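Local coordinates for DUF1987 domain-containing protein (Pseudomonas aeruginosa, PDB 6K4F) that probably serves as the regulatory phosphoprotein of the SiaABC threonine phosphorylation pathway, which controls biofilm formation in response to carbon availability, at residues A[4-8]-A[43-47]; A[21-27]-A[57-62]; A[32-37]-A[70-74]; A[76-80]-A[113-119]. All coordinates share one frame; numbering follows the deposited sequence.

Interaction 1 (A[4-8]-A[43-47]); sequences SDLHI and QVIDW
The carbonyl oxygen Ser4 O accepts a hydrogen bond from the indole NE1 of Trp47 at 3.1 Å, the one polar bond in this strand-on-helix contact. It joins strand 6-8, at one edge of the mixed sheet, to helix 37-53. The bond is nearly straight, 165° at the hydrogen, and the donor lies in the carbonyl plane while the oxygen sits in the indole plane. That alignment helps to set the rotation of the ring, one face of which is turned to Leu6. Leu6 uses this face: its CB stands 3.9 Å from the centroid of the five-membered ring and only 13° off the normal, a clear CH-pi contact. The same tryptophan packs edge-to-face with Trp21, whose backbone N is bonded to Asp5 OD1.

The CB of Leu6 already points to the helix, and with CG trans to the backbone N (chi1 177°) the branches continue toward Val44 and Gln43. CD2 meets Val44 CG2 at 4.0 Å, the two side chains crossing at about a right angle, while CD1 faces the carbonyl oxygen of Gln43. Strand and helix segments run antiparallel with their axes 10.0 Å apart, a spacing bridged by side chains. At the far end Ile8 and Gln43 reach out from opposite directions. The amide of Gln43 is anchored by Leu40 O, and Ile8 CD1 rests against Gln43 NE2 at 3.7 Å.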
# COMPACT_ATOMS: atom_id res chain seq x y z
N SER A 4 12.77 -11.92 3.42
CA SER A 4 12.55 -11.28 4.71
C SER A 4 11.27 -10.46 4.70
O SER A 4 10.84 -9.95 3.66
CB SER A 4 13.72 -10.35 5.05
OG SER A 4 13.70 -9.21 4.21
N ASP A 5 10.68 -10.31 5.88
CA ASP A 5 9.56 -9.40 6.02
C ASP A 5 10.06 -7.96 5.99
O ASP A 5 11.22 -7.66 6.26
CB ASP A 5 8.83 -9.64 7.34
CG ASP A 5 8.10 -10.96 7.37
OD1 ASP A 5 7.89 -11.56 6.30
OD2 ASP A 5 7.77 -11.40 8.49
N LEU A 6 9.13 -7.07 5.68
CA LEU A 6 9.33 -5.64 5.82
C LEU A 6 8.69 -5.21 7.13
O LEU A 6 7.55 -5.60 7.42
CB LEU A 6 8.70 -4.92 4.63
CG LEU A 6 8.65 -3.40 4.49
CD1 LEU A 6 9.98 -2.84 4.06
CD2 LEU A 6 7.60 -3.06 3.44
N HIS A 7 9.41 -4.44 7.93
CA HIS A 7 8.87 -4.04 9.23
C HIS A 7 9.37 -2.64 9.56
O HIS A 7 10.48 -2.46 10.05
CB HIS A 7 9.26 -5.04 10.31
CG HIS A 7 8.57 -4.76 11.61
ND1 HIS A 7 9.13 -3.98 12.60
CD2 HIS A 7 7.34 -5.12 12.06
CE1 HIS A 7 8.28 -3.88 13.61
NE2 HIS A 7 7.20 -4.57 13.31
N ILE A 8 8.52 -1.65 9.32
CA ILE A 8 8.83 -0.25 9.57
C ILE A 8 7.99 0.19 10.77
O ILE A 8 6.76 0.27 10.67
CB ILE A 8 8.53 0.63 8.35
CG1 ILE A 8 9.05 -0.04 7.08
CG2 ILE A 8 9.08 2.05 8.53
CD1 ILE A 8 10.54 -0.26 7.09
N GLN A 43 11.96 1.73 0.07
CA GLN A 43 12.15 0.34 0.46
C GLN A 43 10.85 -0.46 0.36
O GLN A 43 10.90 -1.69 0.20
CB GLN A 43 12.71 0.28 1.88
CG GLN A 43 11.74 0.84 2.91
CD GLN A 43 12.40 1.28 4.20
OE1 GLN A 43 13.36 0.64 4.69
NE2 GLN A 43 11.86 2.36 4.80
N VAL A 44 9.69 0.20 0.49
CA VAL A 44 8.41 -0.49 0.35
C VAL A 44 8.16 -0.84 -1.11
O VAL A 44 7.76 -1.96 -1.44
CB VAL A 44 7.27 0.36 0.92
CG1 VAL A 44 5.92 -0.40 0.83
CG2 VAL A 44 7.59 0.79 2.34
N ILE A 45 8.38 0.13 -1.99
CA ILE A 45 8.30 -0.12 -3.42
C ILE A 45 9.22 -1.27 -3.79
O ILE A 45 8.84 -2.21 -4.50
CB ILE A 45 8.66 1.16 -4.19
CG1 ILE A 45 7.59 2.23 -3.94
CG2 ILE A 45 8.80 0.88 -5.68
CD1 ILE A 45 7.94 3.61 -4.49
N ASP A 46 10.46 -1.23 -3.28
CA ASP A 46 11.42 -2.28 -3.56
C ASP A 46 10.91 -3.64 -3.09
O ASP A 46 11.01 -4.63 -3.82
CB ASP A 46 12.75 -1.93 -2.87
CG ASP A 46 13.91 -2.76 -3.38
OD1 ASP A 46 14.08 -3.91 -2.91
OD2 ASP A 46 14.67 -2.25 -4.23
N TRP A 47 10.36 -3.70 -1.87
CA TRP A 47 9.86 -4.97 -1.35
C TRP A 47 8.74 -5.52 -2.23
O TRP A 47 8.70 -6.72 -2.54
CB TRP A 47 9.40 -4.78 0.09
CG TRP A 47 9.03 -6.05 0.82
CD1 TRP A 47 9.85 -6.82 1.58
CD2 TRP A 47 7.74 -6.68 0.86
NE1 TRP A 47 9.16 -7.90 2.09
CE2 TRP A 47 7.86 -7.82 1.68
CE3 TRP A 47 6.50 -6.37 0.30
CZ2 TRP A 47 6.78 -8.68 1.92
CZ3 TRP A 47 5.43 -7.22 0.55
CH2 TRP A 47 5.57 -8.36 1.36

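Interaction 2 (A[21-27]-A[57-62])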
# COMPACT_ATOMS: atom_id res chain seq x y z
N TRP A 21 5.98 -11.62 4.06
CA TRP A 21 6.39 -12.24 2.80
C TRP A 21 5.63 -13.52 2.53
O TRP A 21 5.25 -13.80 1.39
CB TRP A 21 7.88 -12.55 2.82
CG TRP A 21 8.40 -13.08 1.53
CD1 TRP A 21 8.44 -14.39 1.12
CD2 TRP A 21 8.93 -12.31 0.45
NE1 TRP A 21 8.99 -14.47 -0.14
CE2 TRP A 21 9.30 -13.21 -0.57
CE3 TRP A 21 9.15 -10.94 0.25
CZ2 TRP A 21 9.87 -12.78 -1.77
CZ3 TRP A 21 9.71 -10.52 -0.94
CH2 TRP A 21 10.07 -11.44 -1.93
N GLN A 22 5.41 -14.30 3.59
CA GLN A 22 4.88 -15.64 3.45
C GLN A 22 3.38 -15.62 3.28
O GLN A 22 2.80 -16.46 2.59
CB GLN A 22 5.23 -16.43 4.67
CG GLN A 22 6.27 -17.44 4.44
CD GLN A 22 6.39 -18.13 5.71
OE1 GLN A 22 5.34 -18.37 6.30
NE2 GLN A 22 7.59 -18.46 6.15
N ALA A 23 2.73 -14.71 3.99
CA ALA A 23 1.31 -14.46 3.83
C ALA A 23 1.00 -13.65 2.58
O ALA A 23 -0.15 -13.62 2.15
CB ALA A 23 0.77 -13.75 5.07
N GLY A 24 2.01 -13.03 1.97
CA GLY A 24 1.75 -12.16 0.84
C GLY A 24 0.81 -11.04 1.22
O GLY A 24 -0.24 -10.85 0.58
N ARG A 25 1.15 -10.31 2.28
CA ARG A 25 0.32 -9.24 2.80
C ARG A 25 1.19 -8.03 3.05
O ARG A 25 2.23 -8.13 3.71
CB ARG A 25 -0.37 -9.64 4.11
CG ARG A 25 -1.69 -10.32 3.90
CD ARG A 25 -2.46 -10.50 5.20
NE ARG A 25 -3.90 -10.72 5.01
CZ ARG A 25 -4.45 -11.59 4.16
NH1 ARG A 25 -3.72 -12.39 3.39
NH2 ARG A 25 -5.77 -11.68 4.09
N LEU A 26 0.76 -6.88 2.55
CA LEU A 26 1.40 -5.61 2.89
C LEU A 26 0.37 -4.76 3.62
O LEU A 26 -0.70 -4.46 3.07
CB LEU A 26 1.93 -4.91 1.64
CG LEU A 26 2.57 -3.55 1.88
CD1 LEU A 26 3.79 -3.73 2.80
CD2 LEU A 26 2.97 -2.93 0.56
N SER A 27 0.69 -4.39 4.86
CA SER A 27 -0.20 -3.65 5.74
C SER A 27 0.43 -2.33 6.13
O SER A 27 1.64 -2.26 6.35
CB SER A 27 -0.51 -4.46 7.02
OG SER A 27 -1.09 -5.72 6.68
N ARG A 57 2.72 -15.85 -6.16
CA ARG A 57 1.68 -15.88 -5.14
C ARG A 57 0.91 -14.56 -5.12
O ARG A 57 1.40 -13.53 -5.59
CB ARG A 57 2.30 -16.16 -3.78
CG ARG A 57 2.68 -17.62 -3.57
CD ARG A 57 3.28 -17.86 -2.20
NE ARG A 57 4.49 -17.08 -1.97
CZ ARG A 57 4.61 -16.15 -1.03
NH1 ARG A 57 3.59 -15.89 -0.23
NH2 ARG A 57 5.74 -15.48 -0.90
N PRO A 58 -0.31 -14.57 -4.60
CA PRO A 58 -1.10 -13.33 -4.54
C PRO A 58 -0.54 -12.35 -3.51
O PRO A 58 0.06 -12.75 -2.51
CB PRO A 58 -2.50 -13.81 -4.15
CG PRO A 58 -2.50 -15.28 -4.45
CD PRO A 58 -1.12 -15.74 -4.19
N LEU A 59 -0.73 -11.07 -3.79
CA LEU A 59 -0.36 -10.00 -2.87
C LEU A 59 -1.61 -9.23 -2.47
O LEU A 59 -2.42 -8.85 -3.33
CB LEU A 59 0.67 -9.05 -3.50
CG LEU A 59 1.18 -7.91 -2.61
CD1 LEU A 59 1.79 -8.44 -1.31
CD2 LEU A 59 2.19 -7.02 -3.35
N GLU A 60 -1.79 -9.04 -1.16
CA GLU A 60 -2.93 -8.32 -0.61
C GLU A 60 -2.44 -7.10 0.14
O GLU A 60 -1.50 -7.21 0.95
CB GLU A 60 -3.74 -9.19 0.35
CG GLU A 60 -4.68 -10.17 -0.29
CD GLU A 60 -5.95 -10.33 0.52
OE1 GLU A 60 -5.84 -10.54 1.75
OE2 GLU A 60 -7.05 -10.22 -0.05
N LEU A 61 -3.05 -5.94 -0.09
CA LEU A 61 -2.75 -4.74 0.68
C LEU A 61 -3.87 -4.47 1.67
O LEU A 61 -5.05 -4.46 1.29
CB LEU A 61 -2.55 -3.51 -0.22
CG LEU A 61 -1.08 -3.18 -0.54
CD1 LEU A 61 -0.53 -4.27 -1.42
CD2 LEU A 61 -0.98 -1.83 -1.23
N ASP A 62 -3.52 -4.25 2.94
CA ASP A 62 -4.50 -3.88 3.97
C ASP A 62 -4.09 -2.54 4.58
O ASP A 62 -3.14 -2.47 5.36
CB ASP A 62 -4.62 -4.95 5.04
CG ASP A 62 -5.88 -4.79 5.87
OD1 ASP A 62 -6.95 -5.25 5.42
OD2 ASP A 62 -5.80 -4.18 6.96
O HOH W 1 -0.62 -14.84 -0.75
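Strands 25-27 and 59-62 run parallel with their axes 4.7 Å apart and 17° between them, pairing Arg25 with Glu60, Leu26 with Leu61 and Ser27 with Asp62. Three backbone bonds sew them together: Glu60 N to Gly24 O, Leu26 N to Glu60 O at 2.8 Å, and Asp62 N to Leu26 O. Gly24, with a positive phi, forms a G1 beta bulge with Arg25 opposite Asp20 where the chain enters the strand.

Ahead of the strands, the guanidinium of Arg57 grips one oxygen end-on, NH2 2.9 Å and NH1 3.1 Å from Trp21 O, which lies close to the guanidinium plane. A bend at chi3 (-60°) turns the group to the turn at 21-24. A water probably links Ala23 O and Pro58 O, though acceptors near it outnumber its protons. On the sheet face bearing Arg25, Glu60 and Asp62, the first two side chains lie side by side. Glu60 OE1 sits over a face of the Arg25 guanidinium, 2.6 Å from Arg25 NH2, in a salt bridge whose two planes are 56° apart. Arg96 is a second partner of this oxygen.

On the other face Leu26 CB touches Leu61 CD1 at 4.0 Å. Leu26 packs on Val44 and Val48 of helix 37-53, Leu61 on Ile79 and Leu83 of helix 70-88. Helix 37-53, lying in the chain between these adjacent parallel strands, makes the unit a beta-alpha-beta crossover.

Interaction 3 (A[32-37]-A[70-74]); sequences SYPENS and TSSIK
No aromatic face or planar side chain takes part where Ser32, Pro34 and Ser37 meet Ser71 and Ser72; the one ring involved is the puckered pyrrolidine of Pro34, whose CD atom lies 3.5 Å from Ser72 OG. The contact is instead a cluster of serine hydroxyls between the loop leading to helix 37-53 and the first turn of helix 70-88. Ser32 OG donates to Ser72 OG at 2.7 Å, the sound bond of the group. A trans chi1 of -170° swings the Ser32 hydroxyl to Ser72. Ser37 OG is 3.3 Å from Ser72 OG, a long, weak bond that is not settled, because the proton has another acceptor in reach. The 2.4 Å modelled between Ser37 OG and Ser71 OG is too short to be trusted in detail. Ser72 OG is also hydrogen-bonded to Asn69 OD1, so this buried oxygen is shared by several polar groups.

Asn69 binds Pro34 O through ND2 as well, and so ties the junction between strand 59-68 and helix 70-88 to the loop. Ser32 and Ser72 both pack on Phe41 of helix 37-53, which places the cluster where the starts of the two helices come together beside the sheet.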
# COMPACT_ATOMS: atom_id res chain seq x y z
N SER A 32 0.96 9.66 7.41
CA SER A 32 2.20 9.72 6.65
C SER A 32 2.35 11.18 6.23
O SER A 32 1.78 11.61 5.23
CB SER A 32 2.14 8.76 5.47
OG SER A 32 3.39 8.62 4.85
N TYR A 33 3.08 11.96 7.02
CA TYR A 33 3.57 13.26 6.58
C TYR A 33 5.06 13.39 6.87
O TYR A 33 5.49 14.30 7.59
CB TYR A 33 2.76 14.40 7.22
CG TYR A 33 2.47 14.31 8.69
CD1 TYR A 33 1.42 13.54 9.17
CD2 TYR A 33 3.22 15.04 9.61
CE1 TYR A 33 1.14 13.47 10.53
CE2 TYR A 33 2.95 14.98 10.96
CZ TYR A 33 1.91 14.20 11.42
OH TYR A 33 1.65 14.16 12.77
N PRO A 34 5.88 12.50 6.32
CA PRO A 34 7.32 12.62 6.51
C PRO A 34 7.88 13.76 5.68
O PRO A 34 7.27 14.22 4.72
CB PRO A 34 7.85 11.27 6.03
CG PRO A 34 6.92 10.86 5.00
CD PRO A 34 5.56 11.38 5.41
N GLU A 35 9.07 14.21 6.09
CA GLU A 35 9.79 15.20 5.30
C GLU A 35 10.31 14.59 4.00
O GLU A 35 10.27 15.22 2.95
CB GLU A 35 10.93 15.79 6.12
CG GLU A 35 11.84 14.74 6.76
CD GLU A 35 12.35 15.16 8.12
OE1 GLU A 35 12.58 14.28 8.97
OE2 GLU A 35 12.52 16.38 8.34
N ASN A 36 10.79 13.35 4.07
CA ASN A 36 11.35 12.66 2.91
C ASN A 36 10.55 11.38 2.71
O ASN A 36 10.82 10.36 3.35
CB ASN A 36 12.84 12.38 3.13
CG ASN A 36 13.55 11.96 1.87
OD1 ASN A 36 12.97 11.30 1.01
ND2 ASN A 36 14.82 12.34 1.75
N SER A 37 9.56 11.42 1.81
CA SER A 37 8.72 10.24 1.63
C SER A 37 9.40 9.14 0.84
O SER A 37 9.14 7.96 1.08
CB SER A 37 7.39 10.62 0.96
OG SER A 37 6.55 11.33 1.85
N THR A 70 1.38 15.27 0.44
CA THR A 70 1.49 15.20 -1.01
C THR A 70 2.48 14.13 -1.45
O THR A 70 2.18 13.31 -2.33
CB THR A 70 1.89 16.58 -1.54
OG1 THR A 70 0.77 17.46 -1.41
CG2 THR A 70 2.33 16.51 -3.02
N SER A 71 3.67 14.09 -0.84
CA SER A 71 4.67 13.15 -1.31
C SER A 71 4.27 11.71 -0.98
O SER A 71 4.61 10.79 -1.74
CB SER A 71 6.05 13.51 -0.75
OG SER A 71 6.08 13.40 0.66
N SER A 72 3.49 11.52 0.09
CA SER A 72 3.02 10.18 0.45
C SER A 72 1.95 9.71 -0.53
O SER A 72 1.90 8.53 -0.89
CB SER A 72 2.46 10.17 1.87
OG SER A 72 3.51 10.31 2.81
N ILE A 73 1.09 10.62 -0.98
CA ILE A 73 0.13 10.28 -2.03
C ILE A 73 0.86 9.81 -3.28
O ILE A 73 0.49 8.81 -3.90
CB ILE A 73 -0.79 11.49 -2.33
CG1 ILE A 73 -1.75 11.73 -1.17
CG2 ILE A 73 -1.54 11.28 -3.64
CD1 ILE A 73 -2.58 13.00 -1.31
N LYS A 74 1.95 10.50 -3.66
CA LYS A 74 2.70 10.08 -4.84
C LYS A 74 3.34 8.72 -4.65
O LYS A 74 3.38 7.91 -5.58
CB LYS A 74 3.75 11.14 -5.18
CG LYS A 74 3.11 12.49 -5.50
CD LYS A 74 4.11 13.49 -6.01
CE LYS A 74 3.40 14.71 -6.54
NZ LYS A 74 3.16 14.62 -7.99

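Interaction 4 (A[76-80]-A[113-119]); sequences MMDIL and FREDCSF
Helix 70-88 packs here against the end of helix 108-115 and the turn that follows it, within the helical layer of a two-layer alpha/beta fold. The Phe113 ring carries the contact. Leu80 CD1 approaches it off-centre, 3.7 Å from Phe113 CG and 4.1 Å from the centroid. At 30° from the ring normal this is a CH-pi contact displaced from the middle, the two side chains crossing at about a right angle. Met77 instead comes to the rim. Its CE lies in the ring plane, 3.5 Å from Phe113 CE1, and its SD stands 5.4 Å from the centroid at 75° from the normal, a Met-aromatic contact of the edge type. Two bends, at chi2 (80°) and chi3, fold the methionine chain over to this position. A carboxylate oxygen, Asp116 OD2, touches the same methyl, with 3.6 Å to Met77 CE. Met76 adds its CB at 4.2 Å from Phe113 CZ, so three residues of one helix hold the ring.

Farther along, residues 117-119 run on past Leu80, the pairs Met77-Phe113 and Leu80-Cys117 advancing together. Leu80 CD1 also meets Cys117 SG, while CD2 lies 4.3 Å from Phe119 CZ; Leu80 O is near the edge of that second ring, and Cys117 CB sits over one face. The turn is tied to helix 70-88 by Ser118, through Glu84, His87 and Gln88. On the sheet side, Met76 packs on Leu63 and Leu65 of strand 59-68, and both Leu80 and Phe119 reach Leu95 of strand 93-99.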
# COMPACT_ATOMS: atom_id res chain seq x y z
N MET A 76 2.29 6.25 -2.67
CA MET A 76 1.25 5.22 -2.76
C MET A 76 0.78 5.00 -4.19
O MET A 76 0.51 3.86 -4.60
CB MET A 76 0.08 5.57 -1.85
CG MET A 76 0.52 5.68 -0.40
SD MET A 76 0.75 4.04 0.33
CE MET A 76 -0.62 3.13 -0.42
N MET A 77 0.65 6.07 -4.98
CA MET A 77 0.30 5.89 -6.38
C MET A 77 1.34 5.03 -7.10
O MET A 77 0.99 4.20 -7.96
CB MET A 77 0.15 7.24 -7.06
CG MET A 77 -0.24 7.17 -8.52
SD MET A 77 -2.01 6.86 -8.68
CE MET A 77 -2.59 8.40 -8.00
N ASP A 78 2.62 5.20 -6.74
CA ASP A 78 3.68 4.39 -7.33
C ASP A 78 3.51 2.92 -6.98
O ASP A 78 3.66 2.04 -7.84
CB ASP A 78 5.06 4.89 -6.87
CG ASP A 78 5.46 6.24 -7.49
OD1 ASP A 78 4.84 6.66 -8.49
OD2 ASP A 78 6.41 6.86 -6.98
N ILE A 79 3.20 2.63 -5.72
CA ILE A 79 2.91 1.26 -5.31
C ILE A 79 1.70 0.71 -6.06
O ILE A 79 1.73 -0.39 -6.61
CB ILE A 79 2.70 1.20 -3.79
CG1 ILE A 79 4.03 1.49 -3.06
CG2 ILE A 79 2.13 -0.16 -3.38
CD1 ILE A 79 3.86 1.73 -1.56
N LEU A 80 0.61 1.48 -6.10
CA LEU A 80 -0.59 1.03 -6.80
C LEU A 80 -0.31 0.81 -8.28
O LEU A 80 -0.82 -0.14 -8.88
CB LEU A 80 -1.71 2.05 -6.61
CG LEU A 80 -2.21 2.19 -5.17
CD1 LEU A 80 -3.37 3.19 -5.07
CD2 LEU A 80 -2.60 0.84 -4.60
N PHE A 113 -7.99 6.87 -5.87
CA PHE A 113 -7.08 5.75 -6.11
C PHE A 113 -7.83 4.57 -6.73
O PHE A 113 -7.33 3.93 -7.66
CB PHE A 113 -6.43 5.30 -4.79
CG PHE A 113 -5.31 6.19 -4.30
CD1 PHE A 113 -4.44 6.81 -5.17
CD2 PHE A 113 -5.10 6.34 -2.93
CE1 PHE A 113 -3.40 7.59 -4.70
CE2 PHE A 113 -4.06 7.12 -2.45
CZ PHE A 113 -3.21 7.75 -3.33
N ARG A 114 -9.00 4.25 -6.20
CA ARG A 114 -9.76 3.11 -6.71
C ARG A 114 -10.04 3.25 -8.21
O ARG A 114 -9.99 2.27 -8.96
CB ARG A 114 -11.06 2.95 -5.93
CG ARG A 114 -11.92 1.78 -6.38
CD ARG A 114 -12.99 1.47 -5.37
NE ARG A 114 -13.78 0.32 -5.78
CZ ARG A 114 -15.02 0.40 -6.26
NH1 ARG A 114 -15.62 1.57 -6.37
NH2 ARG A 114 -15.67 -0.70 -6.62
N GLU A 115 -10.32 4.47 -8.67
CA GLU A 115 -10.60 4.66 -10.09
C GLU A 115 -9.38 4.37 -10.96
O GLU A 115 -9.53 4.12 -12.16
CB GLU A 115 -11.12 6.07 -10.32
CG GLU A 115 -12.49 6.28 -9.66
CD GLU A 115 -12.97 7.72 -9.68
OE1 GLU A 115 -13.87 8.03 -10.49
OE2 GLU A 115 -12.47 8.53 -8.87
N ASP A 116 -8.17 4.38 -10.38
CA ASP A 116 -6.98 4.07 -11.15
C ASP A 116 -6.62 2.59 -11.15
O ASP A 116 -5.66 2.20 -11.82
CB ASP A 116 -5.78 4.88 -10.62
CG ASP A 116 -6.05 6.38 -10.55
OD1 ASP A 116 -6.82 6.89 -11.40
OD2 ASP A 116 -5.48 7.06 -9.65
N CYS A 117 -7.35 1.75 -10.41
CA CYS A 117 -6.98 0.36 -10.20
C CYS A 117 -8.01 -0.57 -10.84
O CYS A 117 -9.20 -0.29 -10.78
CB CYS A 117 -6.87 0.04 -8.71
SG CYS A 117 -5.63 1.07 -7.90
N SER A 118 -7.54 -1.66 -11.43
CA SER A 118 -8.45 -2.63 -12.03
C SER A 118 -8.61 -3.89 -11.19
O SER A 118 -9.44 -4.74 -11.53
CB SER A 118 -7.97 -3.00 -13.44
OG SER A 118 -6.92 -3.94 -13.40
N PHE A 119 -7.85 -4.02 -10.12
CA PHE A 119 -7.97 -5.16 -9.23
C PHE A 119 -8.97 -4.85 -8.14
O PHE A 119 -9.33 -3.68 -7.92
CB PHE A 119 -6.60 -5.50 -8.64
CG PHE A 119 -5.86 -4.30 -8.10
CD1 PHE A 119 -6.08 -3.85 -6.81
CD2 PHE A 119 -4.92 -3.65 -8.89
CE1 PHE A 119 -5.39 -2.76 -6.31
CE2 PHE A 119 -4.22 -2.55 -8.40
CZ PHE A 119 -4.46 -2.10 -7.11

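In the fold
The contacts run from edge strand 6-8, through the central strands, to the helices packed on one face of the sheet. Interactions 1 and 2, with centres about 11 Å apart, touch directly, Leu6 CD2 lying 3.9 Å from Leu26 CD1. Interactions 1 and 4 lie on opposite sides of the chain's centre, yet helices 37-53 and 70-88 join them through Ile45 CG1 and Ile79 CG1 at 3.7 Å. Interaction 2 meets interaction 4 through the same helix 70-88. Interaction 3 shares that helix too, Ile73 O meeting Phe113 CZ, but stays about 11 Å from interaction 2 at the nearest atoms. With its mixed sheet, alternating parallel strands and helices, and helices on one face, this topology resembles the STAS-like fold of anti-sigma-factor antagonists.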